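Local coordinates for catabolite control protein A (Lactococcus lactis, PDB 2O20), which probably acts as a global transcriptional regulator of the LacI family, binding DNA to repress or activate genes under carbon catabolite control, at residues Val66-Pro71 and Tyr94-Ala99; Ala184-Ser189 and Thr241-Ser246; Ser75-Ala80 and Val290-Tyr295; Pro144-Gly149 and Pro158-Asp163. The protein carries 1 engineered substitution. All coordinates share one frame; numbering follows the deposited sequence.

Contact 1 of 4, residues Val66-Pro71 and Tyr94-Ala99; sequences VGVILP and YNMILA
Val66, Val68 and Leu70 exchange five backbone hydrogen bonds with Asn95, Ile97 and Ala99, the staggered ladder of two parallel strands. Val66 N gives to Asn95 O at 2.9 Å. Val66 O then takes Ile97 N, Val68 N gives to Ile97 O (2.8 Å), Val68 O takes Ala99 N, and Leu70 N closes the series on Ala99 O (3.1 Å). CA-H...O contacts supplement these bonds: Val68 O also receives Leu98 CA, at 3.4 Å. Apolar packing gathers on the sheet face that carries Val66, Val68, Met96 and Leu98. Two successive bends in the Met96 chain (chi2 -87°, chi3 -62°) curl it over the adjacent strand and bring its CE within 3.8 Å of Val68 CG2. Leu98 lies alongside Val68, pointing the same way, with its CD2 3.7 Å from Val68 CB. Leu70 CD2 folds back to 3.4 Å from Ala99 O. Leu98 also meets Leu98 of the second subunit. Helix 76-91 connects the two strands in a beta-alpha-beta crossover and meets Met96 and Leu70, while helix 294-309 adjoins Val66. On the opposite face Ile69 and Ala99 pack on helix 105-118; strand 122-125 bonds to the far edge of 65-70.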
loop_
_atom_site.group_PDB
_atom_site.type_symbol
_atom_site.label_atom_id
_atom_site.label_comp_id
_atom_site.label_asym_id
_atom_site.label_seq_id
_atom_site.Cartn_x
_atom_site.Cartn_y
_atom_site.Cartn_z
ATOM N N VAL D 66 2.823 -6.374 22.194
ATOM C CA VAL D 66 1.808 -5.478 21.689
ATOM C C VAL D 66 1.001 -6.099 20.532
ATOM O O VAL D 66 1.576 -6.549 19.518
ATOM C CB VAL D 66 2.392 -4.099 21.313
ATOM C CG1 VAL D 66 2.761 -3.334 22.585
ATOM C CG2 VAL D 66 3.616 -4.230 20.448
ATOM N N GLY D 67 -0.314 -6.136 20.736
ATOM C CA GLY D 67 -1.297 -6.536 19.711
ATOM C C GLY D 67 -1.746 -5.328 18.897
ATOM O O GLY D 67 -2.187 -4.325 19.453
ATOM N N VAL D 68 -1.678 -5.440 17.570
ATOM C CA VAL D 68 -2.123 -4.351 16.666
ATOM C C VAL D 68 -3.162 -4.885 15.695
ATOM O O VAL D 68 -2.890 -5.795 14.911
ATOM C CB VAL D 68 -0.934 -3.747 15.854
ATOM C CG1 VAL D 68 -1.380 -2.544 15.036
ATOM C CG2 VAL D 68 0.236 -3.376 16.781
ATOM N N ILE D 69 -4.338 -4.278 15.731
ATOM C CA ILE D 69 -5.466 -4.653 14.890
ATOM C C ILE D 69 -5.671 -3.544 13.888
ATOM O O ILE D 69 -5.755 -2.381 14.274
ATOM C CB ILE D 69 -6.764 -4.803 15.691
ATOM C CG1 ILE D 69 -6.515 -5.737 16.861
ATOM C CG2 ILE D 69 -7.897 -5.319 14.750
ATOM C CD1 ILE D 69 -7.639 -5.897 17.800
ATOM N N LEU D 70 -5.733 -3.917 12.609
ATOM C CA LEU D 70 -6.004 -2.957 11.526
ATOM C C LEU D 70 -6.866 -3.654 10.491
ATOM O O LEU D 70 -6.845 -4.882 10.425
ATOM C CB LEU D 70 -4.695 -2.443 10.879
ATOM C CG LEU D 70 -3.760 -3.448 10.188
ATOM C CD1 LEU D 70 -2.764 -2.714 9.220
ATOM C CD2 LEU D 70 -2.955 -4.301 11.162
ATOM N N PRO D 71 -7.685 -2.894 9.741
ATOM C CA PRO D 71 -8.533 -3.544 8.723
ATOM C C PRO D 71 -7.724 -4.403 7.738
ATOM O O PRO D 71 -8.015 -5.583 7.537
ATOM C CB PRO D 71 -9.166 -2.346 8.030
ATOM C CG PRO D 71 -9.302 -1.375 9.114
ATOM C CD PRO D 71 -8.021 -1.468 9.849
ATOM N N TYR D 94 10.173 -4.900 22.162
ATOM C CA TYR D 94 8.867 -5.523 22.433
ATOM C C TYR D 94 8.507 -6.426 21.248
ATOM O O TYR D 94 8.959 -6.187 20.116
ATOM C CB TYR D 94 7.741 -4.485 22.595
ATOM C CG TYR D 94 7.873 -3.516 23.760
ATOM C CD1 TYR D 94 8.679 -3.797 24.879
ATOM C CD2 TYR D 94 7.138 -2.321 23.760
ATOM C CE1 TYR D 94 8.768 -2.899 25.941
ATOM C CE2 TYR D 94 7.226 -1.418 24.807
ATOM C CZ TYR D 94 8.031 -1.707 25.890
ATOM O OH TYR D 94 8.082 -0.785 26.887
ATOM N N ASN D 95 7.694 -7.436 21.490
ATOM C CA ASN D 95 7.127 -8.237 20.392
ATOM C C ASN D 95 5.915 -7.522 19.813
ATOM O O ASN D 95 5.142 -6.906 20.544
ATOM C CB ASN D 95 6.710 -9.636 20.872
ATOM C CG ASN D 95 7.842 -10.421 21.486
ATOM O OD1 ASN D 95 7.663 -11.045 22.535
ATOM N ND2 ASN D 95 8.984 -10.422 20.843
ATOM N N MET D 96 5.740 -7.610 18.494
ATOM C CA MET D 96 4.605 -6.996 17.777
ATOM C C MET D 96 3.805 -8.116 17.093
ATOM O O MET D 96 4.398 -8.948 16.410
ATOM C CB MET D 96 5.119 -6.081 16.655
ATOM C CG MET D 96 5.749 -4.780 17.093
ATOM S SD MET D 96 4.518 -3.501 17.295
ATOM C CE MET D 96 3.894 -3.409 15.611
ATOM N N ILE D 97 2.484 -8.126 17.266
ATOM C CA ILE D 97 1.610 -9.058 16.552
ATOM C C ILE D 97 0.642 -8.231 15.730
ATOM O O ILE D 97 -0.054 -7.364 16.276
ATOM C CB ILE D 97 0.796 -9.983 17.513
ATOM C CG1 ILE D 97 1.717 -10.810 18.421
ATOM C CG2 ILE D 97 -0.137 -10.917 16.708
ATOM C CD1 ILE D 97 0.989 -11.543 19.560
ATOM N N LEU D 98 0.574 -8.471 14.423
ATOM C CA LEU D 98 -0.354 -7.721 13.598
ATOM C C LEU D 98 -1.514 -8.618 13.165
ATOM O O LEU D 98 -1.302 -9.754 12.755
ATOM C CB LEU D 98 0.346 -7.163 12.348
ATOM C CG LEU D 98 1.640 -6.341 12.483
ATOM C CD1 LEU D 98 2.101 -5.917 11.101
ATOM C CD2 LEU D 98 1.473 -5.126 13.359
ATOM N N ALA D 99 -2.727 -8.089 13.213
ATOM C CA ALA D 99 -3.894 -8.868 12.814
ATOM C C ALA D 99 -4.769 -8.040 11.882
ATOM O O ALA D 99 -5.022 -6.870 12.149
ATOM C CB ALA D 99 -4.654 -9.275 14.016
#

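Contact 2 of 4, residues Ala184-Ser189 and Thr241-Ser246; sequences AYIMGS and TSAVVS
Tyr185 lays its ring over Val244, the residue paired with it on the neighbouring parallel strand. From CB, chi1 of -151° sets CG opposite the backbone N, and the ring then crosses the valine at a slant. CG stands 3.9 Å from Val244 O, which lies under one ring face, displaced toward the rim on the CD2 side. Along the other branch, CD1 approaches Val244 CB at 3.8 Å and CE1 presses on Val244 CG1 at 3.4 Å. The same methyl follows the ring outward past CZ to OH, 3.8 Å from Val244 CG1, while CE2 has Ser246 CB near the ring plane, at its edge (4.4 Å). Val244 O is also gripped by the backbone: Ile186 N donates to it at 2.9 Å, one of four bonds in the ladder. The last of these, Ser246 N to Ile186 O, is accompanied by a water 3.1 Å from Ser246 OG that gives Ile186 O a weak bond. On the other face Ile186 packs on helices 225-237 and 248-260, and Val245 on 248-260. Tyr202 meets the Tyr185 ring edge-to-face, helix 164-177 packs on Val244, and strand 218-219 bonds to the other side of strand 183-186.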
loop_
_atom_site.group_PDB
_atom_site.type_symbol
_atom_site.label_atom_id
_atom_site.label_comp_id
_atom_site.label_asym_id
_atom_site.label_seq_id
_atom_site.Cartn_x
_atom_site.Cartn_y
_atom_site.Cartn_z
ATOM N N ALA D 184 -19.942 18.244 -2.645
ATOM C CA ALA D 184 -20.211 16.961 -2.002
ATOM C C ALA D 184 -19.203 16.672 -0.879
ATOM O O ALA D 184 -18.057 17.089 -0.940
ATOM C CB ALA D 184 -20.168 15.891 -2.983
ATOM N N TYR D 185 -19.674 15.968 0.141
ATOM C CA TYR D 185 -18.814 15.337 1.140
ATOM C C TYR D 185 -19.016 13.811 1.082
ATOM O O TYR D 185 -20.134 13.282 1.231
ATOM C CB TYR D 185 -19.090 15.847 2.574
ATOM C CG TYR D 185 -17.827 15.760 3.407
ATOM C CD1 TYR D 185 -17.104 16.904 3.721
ATOM C CD2 TYR D 185 -17.299 14.525 3.794
ATOM C CE1 TYR D 185 -15.923 16.823 4.419
ATOM C CE2 TYR D 185 -16.104 14.440 4.512
ATOM C CZ TYR D 185 -15.424 15.600 4.802
ATOM O OH TYR D 185 -14.245 15.572 5.505
ATOM N N ILE D 186 -17.921 13.097 0.847
ATOM C CA ILE D 186 -17.956 11.631 0.762
ATOM C C ILE D 186 -17.235 11.067 2.026
ATOM O O ILE D 186 -16.071 11.393 2.285
ATOM C CB ILE D 186 -17.311 11.101 -0.557
ATOM C CG1 ILE D 186 -18.081 11.606 -1.787
ATOM C CG2 ILE D 186 -17.313 9.592 -0.573
ATOM C CD1 ILE D 186 -17.305 11.596 -3.055
ATOM N N MET D 187 -17.936 10.245 2.797
ATOM C CA MET D 187 -17.418 9.736 4.069
ATOM C C MET D 187 -17.767 8.274 4.285
ATOM O O MET D 187 -18.469 7.668 3.461
ATOM C CB MET D 187 -18.000 10.555 5.240
ATOM C CG MET D 187 -19.547 10.544 5.320
ATOM S SD MET D 187 -20.120 11.318 6.862
ATOM C CE MET D 187 -19.294 12.878 6.765
ATOM N N GLY D 188 -17.298 7.743 5.426
ATOM C CA GLY D 188 -17.751 6.467 5.983
ATOM C C GLY D 188 -19.106 6.561 6.675
ATOM O O GLY D 188 -20.022 7.194 6.167
ATOM N N SER D 189 -19.257 5.919 7.822
ATOM C CA SER D 189 -20.526 5.962 8.577
ATOM C C SER D 189 -20.654 7.248 9.364
ATOM O O SER D 189 -19.795 7.575 10.198
ATOM C CB SER D 189 -20.646 4.762 9.514
ATOM O OG SER D 189 -21.750 4.930 10.400
ATOM N N THR D 241 -20.007 20.033 -8.269
ATOM C CA THR D 241 -18.834 20.437 -9.056
ATOM C C THR D 241 -17.519 20.229 -8.326
ATOM O O THR D 241 -16.467 20.555 -8.869
ATOM C CB THR D 241 -18.905 21.912 -9.496
ATOM O OG1 THR D 241 -18.987 22.753 -8.319
ATOM C CG2 THR D 241 -20.109 22.131 -10.440
ATOM N N SER D 242 -17.584 19.684 -7.116
ATOM C CA SER D 242 -16.407 19.378 -6.333
ATOM C C SER D 242 -16.788 18.437 -5.198
ATOM O O SER D 242 -17.977 18.232 -4.913
ATOM C CB SER D 242 -15.785 20.649 -5.794
ATOM O OG SER D 242 -16.712 21.353 -4.966
ATOM N N ALA D 243 -15.774 17.868 -4.556
ATOM C CA ALA D 243 -15.966 16.998 -3.424
ATOM C C ALA D 243 -14.781 17.017 -2.461
ATOM O O ALA D 243 -13.622 17.054 -2.896
ATOM C CB ALA D 243 -16.179 15.596 -3.917
ATOM N N VAL D 244 -15.107 16.930 -1.177
ATOM C CA VAL D 244 -14.162 16.607 -0.085
ATOM C C VAL D 244 -14.408 15.142 0.264
ATOM O O VAL D 244 -15.560 14.716 0.416
ATOM C CB VAL D 244 -14.401 17.449 1.161
ATOM C CG1 VAL D 244 -13.299 17.159 2.231
ATOM C CG2 VAL D 244 -14.493 18.931 0.775
ATOM N N VAL D 245 -13.323 14.369 0.319
ATOM C CA VAL D 245 -13.397 12.930 0.465
ATOM C C VAL D 245 -12.525 12.478 1.657
ATOM O O VAL D 245 -11.350 12.871 1.777
ATOM C CB VAL D 245 -12.952 12.229 -0.842
ATOM C CG1 VAL D 245 -13.224 10.739 -0.705
ATOM C CG2 VAL D 245 -13.666 12.847 -2.095
ATOM N N SER D 246 -13.107 11.743 2.591
ATOM C CA SER D 246 -12.369 11.460 3.801
ATOM C C SER D 246 -11.254 10.407 3.623
ATOM O O SER D 246 -10.249 10.491 4.315
ATOM C CB SER D 246 -13.303 11.056 4.940
ATOM O OG SER D 246 -13.925 9.854 4.624
HETATM O O HOH W 1 -14.495 8.419 1.934
#

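Contact 3 of 4, residues Ser75-Ala80 and Val290-Tyr295; sequences STYFAA and VNQPLY
A water joins Tyr77 OH to Gln292 NE2, bridging two helix starts far apart in the chain. It accepts from Gln292 NE2 at 2.9 Å and hydrogen-bonds Tyr77 OH at 3.2 Å. Gln292 OE1 comes to the edge of the tyrosine ring, near its plane and 3.6 Å from Tyr77 OH, with the amide turned 81° against the ring. With CG anti to the backbone N (chi1 174°), Tyr77 leans from the first turn of helix 76-91 toward the start of helix 294-309. There Leu294 crosses the ring at about a right angle, its CD2 approaching CE1 of Tyr77 obliquely at 3.4 Å. The other leucine branch, CD1, rests 3.9 Å from Ala80 CB, so Leu294 fills the groove between Tyr77 and Ala80. Ser75 N-caps the first helix, its OG accepting from Phe78 N at 3.2 Å. An alanine at Tyr77 would probably leave Leu294 CD2 without its ring contact and the water without its link to helix 76-91. Ala79 and Ala80 also pack on Ile73 and Thr74 of the second subunit, which places this helix start at the dimer interface. The chemistry is therefore divided: the direct packing is mainly apolar and centres on Leu294, while one water joins the polar ends of Tyr77 and Gln292, and Gln292 NE2 also bonds Gly274 O.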
loop_
_atom_site.group_PDB
_atom_site.type_symbol
_atom_site.label_atom_id
_atom_site.label_comp_id
_atom_site.label_asym_id
_atom_site.label_seq_id
_atom_site.Cartn_x
_atom_site.Cartn_y
_atom_site.Cartn_z
ATOM N N SER D 75 -3.987 -1.438 2.975
ATOM C CA SER D 75 -4.211 0.035 3.062
ATOM C C SER D 75 -2.909 0.732 3.403
ATOM O O SER D 75 -2.374 0.518 4.504
ATOM C CB SER D 75 -5.219 0.408 4.164
ATOM O OG SER D 75 -5.177 1.828 4.444
ATOM N N THR D 76 -2.405 1.595 2.506
ATOM C CA THR D 76 -1.153 2.272 2.804
ATOM C C THR D 76 -1.327 3.283 3.939
ATOM O O THR D 76 -0.345 3.631 4.570
ATOM C CB THR D 76 -0.506 2.982 1.591
ATOM O OG1 THR D 76 -1.379 3.980 1.057
ATOM C CG2 THR D 76 -0.125 1.999 0.531
ATOM N N TYR D 77 -2.555 3.775 4.144
ATOM C CA TYR D 77 -2.930 4.614 5.294
ATOM C C TYR D 77 -2.639 3.895 6.623
ATOM O O TYR D 77 -1.884 4.411 7.463
ATOM C CB TYR D 77 -4.423 5.003 5.190
ATOM C CG TYR D 77 -4.968 5.742 6.377
ATOM C CD1 TYR D 77 -4.874 7.101 6.454
ATOM C CD2 TYR D 77 -5.558 5.060 7.443
ATOM C CE1 TYR D 77 -5.355 7.811 7.566
ATOM C CE2 TYR D 77 -6.047 5.756 8.567
ATOM C CZ TYR D 77 -5.930 7.127 8.613
ATOM O OH TYR D 77 -6.392 7.816 9.699
ATOM N N PHE D 78 -3.206 2.693 6.801
ATOM C CA PHE D 78 -2.969 1.915 8.019
ATOM C C PHE D 78 -1.530 1.381 8.108
ATOM O O PHE D 78 -0.924 1.396 9.183
ATOM C CB PHE D 78 -3.989 0.780 8.165
ATOM C CG PHE D 78 -5.391 1.261 8.358
ATOM C CD1 PHE D 78 -5.728 1.999 9.481
ATOM C CD2 PHE D 78 -6.372 0.960 7.430
ATOM C CE1 PHE D 78 -7.025 2.444 9.680
ATOM C CE2 PHE D 78 -7.678 1.411 7.606
ATOM C CZ PHE D 78 -7.990 2.172 8.741
ATOM N N ALA D 79 -0.966 0.966 6.982
ATOM C CA ALA D 79 0.449 0.519 6.959
ATOM C C ALA D 79 1.443 1.620 7.400
ATOM O O ALA D 79 2.425 1.341 8.104
ATOM C CB ALA D 79 0.814 -0.043 5.590
ATOM N N ALA D 80 1.192 2.879 7.015
ATOM C CA ALA D 80 2.076 3.962 7.400
ATOM C C ALA D 80 2.026 4.248 8.891
ATOM O O ALA D 80 3.063 4.464 9.520
ATOM C CB ALA D 80 1.758 5.210 6.592
ATOM N N VAL D 290 -5.702 16.937 2.384
ATOM C CA VAL D 290 -5.276 17.072 3.774
ATOM C C VAL D 290 -4.108 16.090 4.004
ATOM O O VAL D 290 -4.200 14.893 3.658
ATOM C CB VAL D 290 -6.447 16.752 4.757
ATOM C CG1 VAL D 290 -5.974 16.615 6.212
ATOM C CG2 VAL D 290 -7.559 17.789 4.616
ATOM N N ASN D 291 -2.997 16.600 4.542
ATOM C CA ASN D 291 -1.871 15.770 4.971
ATOM C C ASN D 291 -1.991 15.445 6.473
ATOM O O ASN D 291 -1.872 16.350 7.326
ATOM C CB ASN D 291 -0.539 16.476 4.687
ATOM C CG ASN D 291 0.678 15.575 4.940
ATOM O OD1 ASN D 291 0.874 14.562 4.273
ATOM N ND2 ASN D 291 1.500 15.953 5.905
ATOM N N GLN D 292 -2.238 14.176 6.788
ATOM C CA GLN D 292 -2.185 13.699 8.167
ATOM C C GLN D 292 -0.789 13.151 8.419
ATOM O O GLN D 292 -0.189 12.523 7.525
ATOM C CB GLN D 292 -3.220 12.610 8.424
ATOM C CG GLN D 292 -4.678 13.060 8.221
ATOM C CD GLN D 292 -5.662 11.970 8.663
ATOM O OE1 GLN D 292 -5.379 11.226 9.585
ATOM N NE2 GLN D 292 -6.798 11.867 7.991
ATOM N N PRO D 293 -0.257 13.377 9.632
ATOM C CA PRO D 293 1.085 12.901 9.998
ATOM C C PRO D 293 1.028 11.432 10.425
ATOM O O PRO D 293 1.123 11.099 11.608
ATOM C CB PRO D 293 1.475 13.863 11.121
ATOM C CG PRO D 293 0.154 14.061 11.836
ATOM C CD PRO D 293 -0.887 14.116 10.744
ATOM N N LEU D 294 0.878 10.545 9.435
ATOM C CA LEU D 294 0.552 9.142 9.692
ATOM C C LEU D 294 1.600 8.377 10.532
ATOM O O LEU D 294 1.250 7.680 11.471
ATOM C CB LEU D 294 0.321 8.433 8.373
ATOM C CG LEU D 294 -0.874 8.900 7.493
ATOM C CD1 LEU D 294 -0.955 7.969 6.314
ATOM C CD2 LEU D 294 -2.171 8.916 8.243
ATOM N N TYR D 295 2.872 8.486 10.180
ATOM C CA TYR D 295 3.916 7.890 11.005
ATOM C C TYR D 295 3.850 8.381 12.460
ATOM O O TYR D 295 3.935 7.598 13.390
ATOM C CB TYR D 295 5.289 8.207 10.418
ATOM C CG TYR D 295 6.447 7.611 11.200
ATOM C CD1 TYR D 295 6.925 6.352 10.890
ATOM C CD2 TYR D 295 7.061 8.311 12.231
ATOM C CE1 TYR D 295 7.990 5.800 11.589
ATOM C CE2 TYR D 295 8.128 7.762 12.944
ATOM C CZ TYR D 295 8.579 6.496 12.614
ATOM O OH TYR D 295 9.639 5.936 13.300
HETATM O O HOH W 2 -8.637 9.657 8.392
#

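Contact 4 of 4, residues Pro144-Gly149 and Pro158-Asp163; sequences PVVLVG and PSVNID
Strands 145-148 and 159-161 are adjacent parallel members of the six-stranded sheet in the N-terminal subdomain of the periplasmic-binding-protein-like core, and Leu147 pairs with Ser159 and Val148 with Val160. Three backbone bonds join them. Leu147 N gives to Pro158 O at 2.9 Å; Leu147 O takes Val160 N, and Gly149 N gives to Val160 O at 3.2 Å. Ser159 CA adds a CA-H...O contact with Leu147 O, at 3.1 Å. Pro158 sets its ring against the backbone, CD 3.6 Å from Val145 O. On the face with Val146, Val148 and Val160, the methyls Val146 CG1 and Val160 CG2 stand 4.2 Å apart, and helix 294-309 packs on Val146 and Val148. On the other face Leu147 CB and Ser159 CB meet at 4.0 Å, and Ser159 OG bonds Gln318 OE1 of the next strand. Beyond the pairing, Gly149 turns the chain with a positive phi of 83°, and Asn161 reaches across to it. Asn161 OD1 is hydrogen-bonded to Tyr164 OH and its ND2 to Thr150 O, so the amide holds both the turn after one strand and the helix after the other. A leucine in place of Asn161 would probably leave Thr150 O and Tyr164 OH without these mates. Asn161 OD1 itself lies only 3.0 Å from the carbonyl carbon Gly149 C.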
loop_
_atom_site.group_PDB
_atom_site.type_symbol
_atom_site.label_atom_id
_atom_site.label_comp_id
_atom_site.label_asym_id
_atom_site.label_seq_id
_atom_site.Cartn_x
_atom_site.Cartn_y
_atom_site.Cartn_z
ATOM N N PRO D 144 -4.455 -2.473 28.628
ATOM C CA PRO D 144 -4.197 -1.142 28.063
ATOM C C PRO D 144 -4.405 -1.101 26.531
ATOM O O PRO D 144 -3.990 -2.010 25.819
ATOM C CB PRO D 144 -2.730 -0.887 28.442
ATOM C CG PRO D 144 -2.501 -1.729 29.612
ATOM C CD PRO D 144 -3.308 -2.951 29.417
ATOM N N VAL D 145 -5.115 -0.077 26.067
ATOM C CA VAL D 145 -5.462 0.079 24.647
ATOM C C VAL D 145 -5.419 1.565 24.257
ATOM O O VAL D 145 -5.761 2.452 25.067
ATOM C CB VAL D 145 -6.867 -0.552 24.348
ATOM C CG1 VAL D 145 -7.885 -0.052 25.331
ATOM C CG2 VAL D 145 -7.337 -0.278 22.935
ATOM N N VAL D 146 -4.930 1.831 23.054
ATOM C CA VAL D 146 -4.955 3.165 22.456
ATOM C C VAL D 146 -5.588 3.038 21.047
ATOM O O VAL D 146 -5.248 2.131 20.296
ATOM C CB VAL D 146 -3.552 3.758 22.328
ATOM C CG1 VAL D 146 -3.619 5.217 21.789
ATOM C CG2 VAL D 146 -2.838 3.708 23.692
ATOM N N LEU D 147 -6.505 3.946 20.725
ATOM C CA LEU D 147 -7.128 4.034 19.390
ATOM C C LEU D 147 -6.354 5.025 18.520
ATOM O O LEU D 147 -5.907 6.065 19.021
ATOM C CB LEU D 147 -8.592 4.482 19.523
ATOM C CG LEU D 147 -9.468 3.848 20.625
ATOM C CD1 LEU D 147 -10.813 4.520 20.674
ATOM C CD2 LEU D 147 -9.643 2.320 20.477
ATOM N N VAL D 148 -6.188 4.713 17.233
ATOM C CA VAL D 148 -5.562 5.620 16.263
ATOM C C VAL D 148 -6.473 5.785 15.034
ATOM O O VAL D 148 -6.889 4.787 14.424
ATOM C CB VAL D 148 -4.163 5.126 15.793
ATOM C CG1 VAL D 148 -3.441 6.239 15.008
ATOM C CG2 VAL D 148 -3.304 4.627 16.991
ATOM N N GLY D 149 -6.816 7.032 14.702
ATOM C CA GLY D 149 -7.673 7.328 13.560
ATOM C C GLY D 149 -9.152 7.189 13.858
ATOM O O GLY D 149 -9.992 7.337 12.956
ATOM N N PRO D 158 -8.059 6.051 25.572
ATOM C CA PRO D 158 -7.011 6.843 24.902
ATOM C C PRO D 158 -7.068 6.804 23.365
ATOM O O PRO D 158 -7.381 5.768 22.777
ATOM C CB PRO D 158 -5.717 6.237 25.454
ATOM C CG PRO D 158 -6.115 5.706 26.799
ATOM C CD PRO D 158 -7.487 5.155 26.593
ATOM N N SER D 159 -6.755 7.930 22.727
ATOM C CA SER D 159 -6.792 8.032 21.260
ATOM C C SER D 159 -5.825 9.088 20.712
ATOM O O SER D 159 -5.453 10.026 21.407
ATOM C CB SER D 159 -8.221 8.307 20.763
ATOM O OG SER D 159 -8.610 9.664 20.912
ATOM N N VAL D 160 -5.384 8.874 19.485
ATOM C CA VAL D 160 -4.545 9.819 18.754
ATOM C C VAL D 160 -5.151 10.045 17.356
ATOM O O VAL D 160 -5.355 9.088 16.594
ATOM C CB VAL D 160 -3.103 9.324 18.637
ATOM C CG1 VAL D 160 -2.186 10.443 18.044
ATOM C CG2 VAL D 160 -2.600 8.880 19.993
ATOM N N ASN D 161 -5.388 11.321 17.024
ATOM C CA ASN D 161 -6.108 11.714 15.822
ATOM C C ASN D 161 -5.626 13.093 15.371
ATOM O O ASN D 161 -4.925 13.770 16.125
ATOM C CB ASN D 161 -7.634 11.781 16.091
ATOM C CG ASN D 161 -8.264 10.429 16.335
ATOM O OD1 ASN D 161 -8.651 9.707 15.399
ATOM N ND2 ASN D 161 -8.409 10.080 17.598
ATOM N N ILE D 162 -6.012 13.500 14.160
ATOM C CA ILE D 162 -6.048 14.927 13.773
ATOM C C ILE D 162 -7.378 15.541 14.213
ATOM O O ILE D 162 -8.244 14.833 14.742
ATOM C CB ILE D 162 -5.737 15.200 12.240
ATOM C CG1 ILE D 162 -6.838 14.700 11.299
ATOM C CG2 ILE D 162 -4.363 14.660 11.859
ATOM C CD1 ILE D 162 -6.969 15.515 10.038
ATOM N N ASP D 163 -7.507 16.859 14.047
ATOM C CA ASP D 163 -8.744 17.614 14.270
ATOM C C ASP D 163 -9.575 17.513 12.964
ATOM O O ASP D 163 -9.384 18.269 12.022
ATOM C CB ASP D 163 -8.415 19.078 14.666
ATOM C CG ASP D 163 -9.647 19.907 14.960
ATOM O OD1 ASP D 163 -10.759 19.467 14.640
ATOM O OD2 ASP D 163 -9.513 21.018 15.537
#

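How the contacts relate
Contacts 1 and 4 lie in the same six-stranded parallel sheet, centres about 15 Å apart, with strand 122-125 between their strand pairs. Contact 2 belongs to the separate four-stranded sheet of the other subdomain, about 30 Å from contact 1 between centres. Along the chain contact 1 closes first, then contact 4, then contact 2; contact 3 spans both later ones, its second segment returning from the far subdomain to start helix 294-309. It touches both contacts of the first sheet: Phe78 packs on Leu70 and Pro71, and Ile162 on Gln292 and Pro293. Contacts 1 and 3 also meet the second subunit, linking this subdomain to the dimer.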